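Local coordinates for protein light Chain (Clostridium botulinum, PDB 6BVD) that probably acts as the zinc endopeptidase of a mosaic botulinum neurotoxin, cleaving a neuronal SNARE protein of the host cell, at residues A[71-80]-A[158-166]; A[241-249]-A[260-268]. All blocks are in the same frame, centred on the assembly; numbering follows the deposited sequence.

Interaction 1: A[71-80]-A[158-166]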
# COMPACT_ATOMS: atom_id res chain seq x y z
N SER A 71 35.10 -14.22 2.76
CA SER A 71 34.24 -13.05 2.81
C SER A 71 32.87 -13.27 3.45
O SER A 71 32.22 -14.30 3.24
CB SER A 71 34.08 -12.45 1.41
OG SER A 71 33.27 -11.29 1.44
N ASP A 72 32.43 -12.26 4.20
CA ASP A 72 31.08 -12.18 4.75
C ASP A 72 30.00 -11.88 3.70
O ASP A 72 28.81 -11.90 4.03
CB ASP A 72 31.02 -11.14 5.87
CG ASP A 72 31.54 -11.69 7.19
OD1 ASP A 72 31.48 -12.93 7.39
OD2 ASP A 72 32.00 -10.89 8.03
N GLY A 73 30.40 -11.63 2.46
CA GLY A 73 29.44 -11.26 1.42
C GLY A 73 28.86 -12.39 0.58
O GLY A 73 29.00 -13.56 0.90
N TYR A 74 28.19 -12.03 -0.51
CA TYR A 74 27.62 -13.01 -1.42
C TYR A 74 27.74 -12.52 -2.87
O TYR A 74 27.49 -11.35 -3.16
CB TYR A 74 26.14 -13.29 -1.06
CG TYR A 74 25.53 -14.35 -1.93
CD1 TYR A 74 25.87 -15.68 -1.78
CD2 TYR A 74 24.64 -14.01 -2.94
CE1 TYR A 74 25.33 -16.66 -2.59
CE2 TYR A 74 24.09 -14.99 -3.77
CZ TYR A 74 24.45 -16.32 -3.58
OH TYR A 74 23.93 -17.30 -4.39
N PHE A 75 28.08 -13.43 -3.77
CA PHE A 75 28.41 -13.08 -5.14
C PHE A 75 27.62 -13.90 -6.13
O PHE A 75 27.45 -15.09 -5.94
CB PHE A 75 29.92 -13.27 -5.38
CG PHE A 75 30.77 -12.38 -4.54
CD1 PHE A 75 31.21 -11.16 -5.03
CD2 PHE A 75 31.09 -12.74 -3.23
CE1 PHE A 75 31.97 -10.32 -4.26
CE2 PHE A 75 31.86 -11.89 -2.44
CZ PHE A 75 32.29 -10.68 -2.96
N ASP A 76 27.12 -13.24 -7.17
CA ASP A 76 26.43 -13.91 -8.27
C ASP A 76 26.41 -12.98 -9.49
O ASP A 76 25.69 -11.98 -9.52
CB ASP A 76 25.01 -14.30 -7.86
CG ASP A 76 24.30 -15.11 -8.93
OD1 ASP A 76 24.74 -15.12 -10.11
OD2 ASP A 76 23.27 -15.74 -8.58
N PRO A 77 27.21 -13.31 -10.52
CA PRO A 77 27.37 -12.44 -11.68
C PRO A 77 26.09 -12.32 -12.48
O PRO A 77 25.99 -11.43 -13.30
CB PRO A 77 28.46 -13.15 -12.52
CG PRO A 77 29.03 -14.18 -11.62
CD PRO A 77 27.97 -14.56 -10.66
N ASN A 78 25.14 -13.23 -12.26
CA ASN A 78 23.92 -13.26 -13.07
C ASN A 78 22.75 -12.47 -12.49
O ASN A 78 21.74 -12.28 -13.16
CB ASN A 78 23.49 -14.70 -13.31
CG ASN A 78 24.41 -15.44 -14.24
OD1 ASN A 78 24.85 -14.89 -15.25
ND2 ASN A 78 24.71 -16.68 -13.91
N TYR A 79 22.88 -11.97 -11.26
CA TYR A 79 21.83 -11.14 -10.69
C TYR A 79 21.61 -9.90 -11.56
O TYR A 79 22.58 -9.24 -11.95
CB TYR A 79 22.17 -10.72 -9.25
CG TYR A 79 21.05 -9.97 -8.56
CD1 TYR A 79 19.83 -10.59 -8.35
CD2 TYR A 79 21.21 -8.66 -8.10
CE1 TYR A 79 18.80 -9.93 -7.72
CE2 TYR A 79 20.17 -7.99 -7.46
CZ TYR A 79 18.97 -8.63 -7.28
OH TYR A 79 17.91 -8.03 -6.65
N LEU A 80 20.35 -9.62 -11.89
CA LEU A 80 19.90 -8.52 -12.75
C LEU A 80 20.39 -8.61 -14.20
O LEU A 80 20.50 -7.59 -14.87
CB LEU A 80 20.30 -7.15 -12.18
CG LEU A 80 19.67 -6.70 -10.85
CD1 LEU A 80 20.21 -5.37 -10.46
CD2 LEU A 80 18.16 -6.62 -10.96
N TRP A 158 21.44 2.72 -8.41
CA TRP A 158 21.75 1.52 -9.19
C TRP A 158 21.56 0.24 -8.35
O TRP A 158 21.57 0.29 -7.13
CB TRP A 158 23.21 1.51 -9.64
CG TRP A 158 23.64 2.63 -10.48
CD1 TRP A 158 23.86 3.91 -10.08
CD2 TRP A 158 24.02 2.56 -11.86
NE1 TRP A 158 24.31 4.66 -11.16
CE2 TRP A 158 24.41 3.85 -12.25
CE3 TRP A 158 24.03 1.54 -12.80
CZ2 TRP A 158 24.86 4.14 -13.56
CZ3 TRP A 158 24.44 1.83 -14.10
CH2 TRP A 158 24.83 3.13 -14.47
N GLY A 159 21.50 -0.89 -9.03
CA GLY A 159 21.60 -2.20 -8.40
C GLY A 159 23.00 -2.42 -7.85
O GLY A 159 23.84 -1.56 -7.98
N PRO A 160 23.24 -3.57 -7.20
CA PRO A 160 24.56 -3.78 -6.59
C PRO A 160 25.73 -3.92 -7.55
O PRO A 160 25.57 -4.29 -8.72
CB PRO A 160 24.38 -5.10 -5.83
CG PRO A 160 23.28 -5.80 -6.56
CD PRO A 160 22.33 -4.70 -6.97
N GLY A 161 26.92 -3.65 -7.00
CA GLY A 161 28.17 -4.06 -7.63
C GLY A 161 28.42 -5.56 -7.44
O GLY A 161 27.46 -6.34 -7.35
N PRO A 162 29.70 -5.97 -7.36
CA PRO A 162 30.06 -7.39 -7.22
C PRO A 162 29.44 -8.08 -6.01
O PRO A 162 28.91 -9.18 -6.19
CB PRO A 162 31.59 -7.35 -7.10
CG PRO A 162 31.97 -6.20 -8.00
CD PRO A 162 30.89 -5.15 -7.73
N ASP A 163 29.53 -7.47 -4.84
CA ASP A 163 28.97 -8.06 -3.61
C ASP A 163 27.50 -7.68 -3.47
O ASP A 163 27.17 -6.52 -3.22
CB ASP A 163 29.79 -7.59 -2.39
CG ASP A 163 29.44 -8.36 -1.10
OD1 ASP A 163 28.30 -8.90 -0.97
OD2 ASP A 163 30.33 -8.45 -0.22
N LEU A 164 26.61 -8.66 -3.65
CA LEU A 164 25.17 -8.42 -3.59
C LEU A 164 24.68 -7.97 -2.22
O LEU A 164 23.54 -7.53 -2.12
CB LEU A 164 24.38 -9.66 -3.99
CG LEU A 164 24.68 -10.22 -5.37
CD1 LEU A 164 23.81 -11.41 -5.61
CD2 LEU A 164 24.46 -9.16 -6.44
N THR A 165 25.51 -8.07 -1.18
CA THR A 165 25.09 -7.65 0.17
C THR A 165 25.57 -6.23 0.53
O THR A 165 25.17 -5.67 1.55
CB THR A 165 25.62 -8.64 1.25
OG1 THR A 165 27.04 -8.53 1.33
CG2 THR A 165 25.29 -10.07 0.89
N THR A 166 26.38 -5.62 -0.33
CA THR A 166 26.94 -4.30 -0.03
C THR A 166 26.11 -3.16 -0.63
O THR A 166 25.96 -3.08 -1.84
CB THR A 166 28.39 -4.18 -0.57
OG1 THR A 166 29.18 -5.24 -0.05
CG2 THR A 166 29.02 -2.84 -0.18
O HOH W 1 28.43 -10.89 -8.11

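Interaction 2: A[241-249]-A[260-268]. With ACT (acetate ion), chain F.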
# COMPACT_ATOMS: atom_id res chain seq x y z
N TYR A 241 29.01 15.84 3.63
CA TYR A 241 29.48 14.46 3.52
C TYR A 241 30.94 14.30 3.93
O TYR A 241 31.80 15.09 3.53
CB TYR A 241 29.25 13.98 2.09
CG TYR A 241 29.44 12.51 1.76
CD1 TYR A 241 28.34 11.66 1.66
CD2 TYR A 241 30.71 11.98 1.49
CE1 TYR A 241 28.49 10.33 1.33
CE2 TYR A 241 30.86 10.65 1.15
CZ TYR A 241 29.76 9.84 1.07
OH TYR A 241 29.89 8.51 0.75
N ILE A 242 31.23 13.30 4.76
CA ILE A 242 32.64 13.03 5.10
C ILE A 242 33.07 11.57 4.89
O ILE A 242 32.26 10.65 4.94
CB ILE A 242 32.98 13.44 6.57
CG1 ILE A 242 32.04 12.78 7.60
CG2 ILE A 242 32.87 14.93 6.73
CD1 ILE A 242 32.51 13.00 9.09
N THR A 243 34.38 11.39 4.62
CA THR A 243 34.99 10.09 4.56
C THR A 243 36.07 9.88 5.66
O THR A 243 36.43 8.74 5.94
CB THR A 243 35.69 9.88 3.20
OG1 THR A 243 36.66 10.91 3.04
CG2 THR A 243 34.67 9.93 2.03
N GLU A 244 36.60 10.96 6.25
CA GLU A 244 37.70 10.81 7.22
C GLU A 244 37.17 10.97 8.64
O GLU A 244 36.07 10.52 8.90
CB GLU A 244 38.82 11.80 6.92
CG GLU A 244 39.25 11.74 5.44
CD GLU A 244 39.62 10.31 5.01
OE1 GLU A 244 40.40 9.67 5.73
OE2 GLU A 244 39.14 9.83 3.95
N TYR A 245 37.91 11.60 9.55
CA TYR A 245 37.42 11.67 10.96
C TYR A 245 37.13 10.24 11.47
O TYR A 245 36.09 9.98 12.09
CB TYR A 245 36.15 12.56 11.05
CG TYR A 245 36.38 13.93 10.48
CD1 TYR A 245 36.91 14.94 11.26
CD2 TYR A 245 36.10 14.22 9.13
CE1 TYR A 245 37.16 16.19 10.74
CE2 TYR A 245 36.34 15.47 8.61
CZ TYR A 245 36.87 16.44 9.42
OH TYR A 245 37.12 17.69 8.91
N LYS A 246 38.05 9.32 11.21
CA LYS A 246 37.82 7.90 11.52
C LYS A 246 38.16 7.59 12.98
O LYS A 246 39.13 8.14 13.52
CB LYS A 246 38.64 7.02 10.59
CG LYS A 246 38.26 7.12 9.11
CD LYS A 246 39.11 6.17 8.26
CE LYS A 246 38.65 6.23 6.79
NZ LYS A 246 39.33 5.23 5.94
N ILE A 247 37.34 6.76 13.63
CA ILE A 247 37.54 6.48 15.06
C ILE A 247 37.28 5.03 15.38
O ILE A 247 36.66 4.29 14.60
CB ILE A 247 36.60 7.38 15.97
CG1 ILE A 247 35.12 7.16 15.60
CG2 ILE A 247 36.95 8.86 15.82
CD1 ILE A 247 34.15 8.04 16.42
N THR A 248 37.75 4.62 16.56
CA THR A 248 37.39 3.36 17.18
C THR A 248 36.66 3.67 18.50
O THR A 248 36.72 4.78 19.01
CB THR A 248 38.64 2.47 17.45
OG1 THR A 248 39.62 3.27 18.11
CG2 THR A 248 39.24 1.94 16.13
N PRO A 249 35.89 2.72 19.03
CA PRO A 249 35.18 3.04 20.27
C PRO A 249 36.12 3.04 21.51
O PRO A 249 37.20 2.42 21.45
CB PRO A 249 34.11 1.94 20.36
CG PRO A 249 34.66 0.81 19.61
CD PRO A 249 35.51 1.40 18.49
N LYS A 260 38.61 -2.03 12.11
CA LYS A 260 39.41 -0.86 11.76
C LYS A 260 38.73 0.43 12.24
O LYS A 260 37.57 0.40 12.67
CB LYS A 260 39.61 -0.83 10.24
CG LYS A 260 38.27 -0.69 9.51
CD LYS A 260 38.36 -0.85 8.00
CE LYS A 260 36.96 -1.01 7.41
NZ LYS A 260 36.91 -0.63 5.97
N PRO A 261 39.46 1.57 12.21
CA PRO A 261 38.70 2.81 12.43
C PRO A 261 37.67 3.07 11.33
O PRO A 261 37.84 2.67 10.16
CB PRO A 261 39.78 3.90 12.46
CG PRO A 261 41.11 3.16 12.10
CD PRO A 261 40.91 1.74 12.39
N ILE A 262 36.60 3.74 11.74
CA ILE A 262 35.40 3.97 10.92
C ILE A 262 35.08 5.47 10.91
O ILE A 262 35.10 6.10 11.96
CB ILE A 262 34.18 3.17 11.50
CG1 ILE A 262 34.40 1.65 11.39
CG2 ILE A 262 32.86 3.54 10.80
CD1 ILE A 262 34.59 1.17 9.97
N THR A 263 34.72 6.05 9.75
CA THR A 263 34.37 7.48 9.73
C THR A 263 33.30 7.83 10.76
O THR A 263 32.36 7.05 10.96
CB THR A 263 33.87 7.96 8.31
OG1 THR A 263 33.49 9.33 8.40
CG2 THR A 263 32.67 7.16 7.85
N SER A 264 33.46 8.98 11.43
CA SER A 264 32.50 9.47 12.43
C SER A 264 31.08 9.56 11.86
O SER A 264 30.12 9.56 12.63
CB SER A 264 32.89 10.85 12.96
OG SER A 264 33.96 10.76 13.86
N ALA A 265 30.97 9.67 10.54
CA ALA A 265 29.66 9.82 9.87
C ALA A 265 28.77 8.58 10.05
O ALA A 265 27.54 8.70 10.05
CB ALA A 265 29.83 10.13 8.35
N GLU A 266 29.36 7.39 10.18
CA GLU A 266 28.52 6.20 10.36
C GLU A 266 27.84 6.25 11.71
O GLU A 266 26.69 5.84 11.84
CB GLU A 266 29.30 4.89 10.23
CG GLU A 266 30.02 4.73 8.90
CD GLU A 266 29.13 4.51 7.70
OE1 GLU A 266 27.88 4.44 7.83
OE2 GLU A 266 29.72 4.40 6.60
N PHE A 267 28.56 6.76 12.72
CA PHE A 267 27.93 6.79 14.05
C PHE A 267 26.87 7.90 14.11
O PHE A 267 25.84 7.75 14.79
CB PHE A 267 28.98 6.98 15.13
CG PHE A 267 30.03 5.89 15.13
CD1 PHE A 267 29.77 4.66 15.73
CD2 PHE A 267 31.23 6.06 14.45
CE1 PHE A 267 30.73 3.65 15.72
CE2 PHE A 267 32.19 5.06 14.43
CZ PHE A 267 31.94 3.85 15.06
N LEU A 268 27.10 9.01 13.41
CA LEU A 268 26.11 10.09 13.39
C LEU A 268 24.90 9.64 12.59
O LEU A 268 23.76 10.06 12.86
CB LEU A 268 26.69 11.38 12.81
CG LEU A 268 27.86 12.02 13.55
CD1 LEU A 268 28.43 13.20 12.74
CD2 LEU A 268 27.48 12.46 14.97
C ACT F . 28.25 10.84 5.39
O ACT F . 28.73 11.98 5.61
OXT ACT F . 27.06 10.59 5.67
CH3 ACT F . 29.12 9.77 4.79
O HOH W 2 37.15 2.97 7.49
O HOH W 3 35.32 1.71 14.78

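Interaction 1: A[71-80]-A[158-166]
An Asx turn at Asp-163, opening the type I beta turn Asp-163 to Thr-166 in the loop between strands 155-158 and 168-171, receives the loop that leads into helix 83-100. OD1 of Asp-163 accepts the backbone N of Tyr-74 at 3.2 Å, a nearly straight bond that comes from above the carboxylate plane. The same oxygen takes N and OG1 of Thr-165, so three donors fix the rotation of the carboxylate; a short acidic side chain suits this place because it can fold back on its own turn and still serve the other loop. A return bond runs from Leu-164 N to Tyr-74 O at 2.9 Å, almost in line with the carbonyl.

Leu-164 buries the most surface here, and its two methyls divide the work. CD1 sits at the edge of the Tyr-74 ring, 3.8 Å from CD2 of that tyrosine, whereas Leu-164 CD2 lies 3.7 Å from CD2 of Tyr-79. The Tyr-79 ring presents its edge to CD of the puckered Pro-160 ring, and its hydroxyl is held by Glu-200. The Phe-75 ring lies obliquely to Asp-163 N and Pro-162 O, the latter 3.2 Å from Phe-75 CD1. Arg-51 ties both loops together through the carbonyls of Asp-76, Tyr-79, Pro-160 and Gly-161. A water links the two backbones, accepting from Asp-76 N at 2.8 Å and donating to Pro-162 O at 2.6 Å.

Interaction 2: A[241-249]-A[260-268]
The side chain of Ile-247 leaves its strand with CG1 between the backbone N and the carbonyl carbon (chi1 57°). From CB, the CG2 branch passes 4.0 Å from Ser-264 OG, while CG1 meets Phe-267 CE2 at 3.8 Å. The tip, CD1, touches both Ser-264 OG and Phe-267 CD2, a branched aliphatic chain filling the angle between strand and helix; Ile-282 of helix 280-301 adjoins it. The backbone of Ile-247 belongs to a two-stranded antiparallel sheet in which Ile-247 and Ile-262 form the hydrogen-bonded pair, N to O both ways, and Lys-246 and Thr-263 the non-hydrogen-bonded one. The second strand runs into helix 264-270, with Thr-263 as N-cap. Its OG1 accepts a weak bond from Ala-265 N and donates to Glu-244 O at 2.9 Å in the carbonyl plane, a double duty that suits a hydroxyl. Ser-264 gives both N and OG to Tyr-245 O, the hydroxyl in the carbonyl plane and the N-H from above it. This helix carries Glu-266, a zinc ligand with His-228 and His-232. Ile-242 CG1 presses on Ala-265 CB at 3.5 Å, and Ile-242 N donates at 3.0 Å to O of an acetate ion, probably from the crystallisation liquor.

In the fold
Interactions 1 and 2 follow one another along the chain, the first closing before the second opens, and both belong to the clostridial neurotoxin zinc protease domain. Their centres are 24 Å apart and their nearest atoms about 10 Å, without touching. Interaction 1 joins two loops beside the mixed eight-stranded sheet, one of them leading to helix 83-100, with the side chain of Thr-165 about 14 Å from the zinc. Interaction 2 comes after helix 222-237, which carries His-228 and His-232 in an HExxH pattern. Segment 260-268 carries the third protein ligand, Glu-266, and its contact with 241-249 surrounds the start of that helix, whereas 71-80/158-166 ties together more distant parts of the same protease fold.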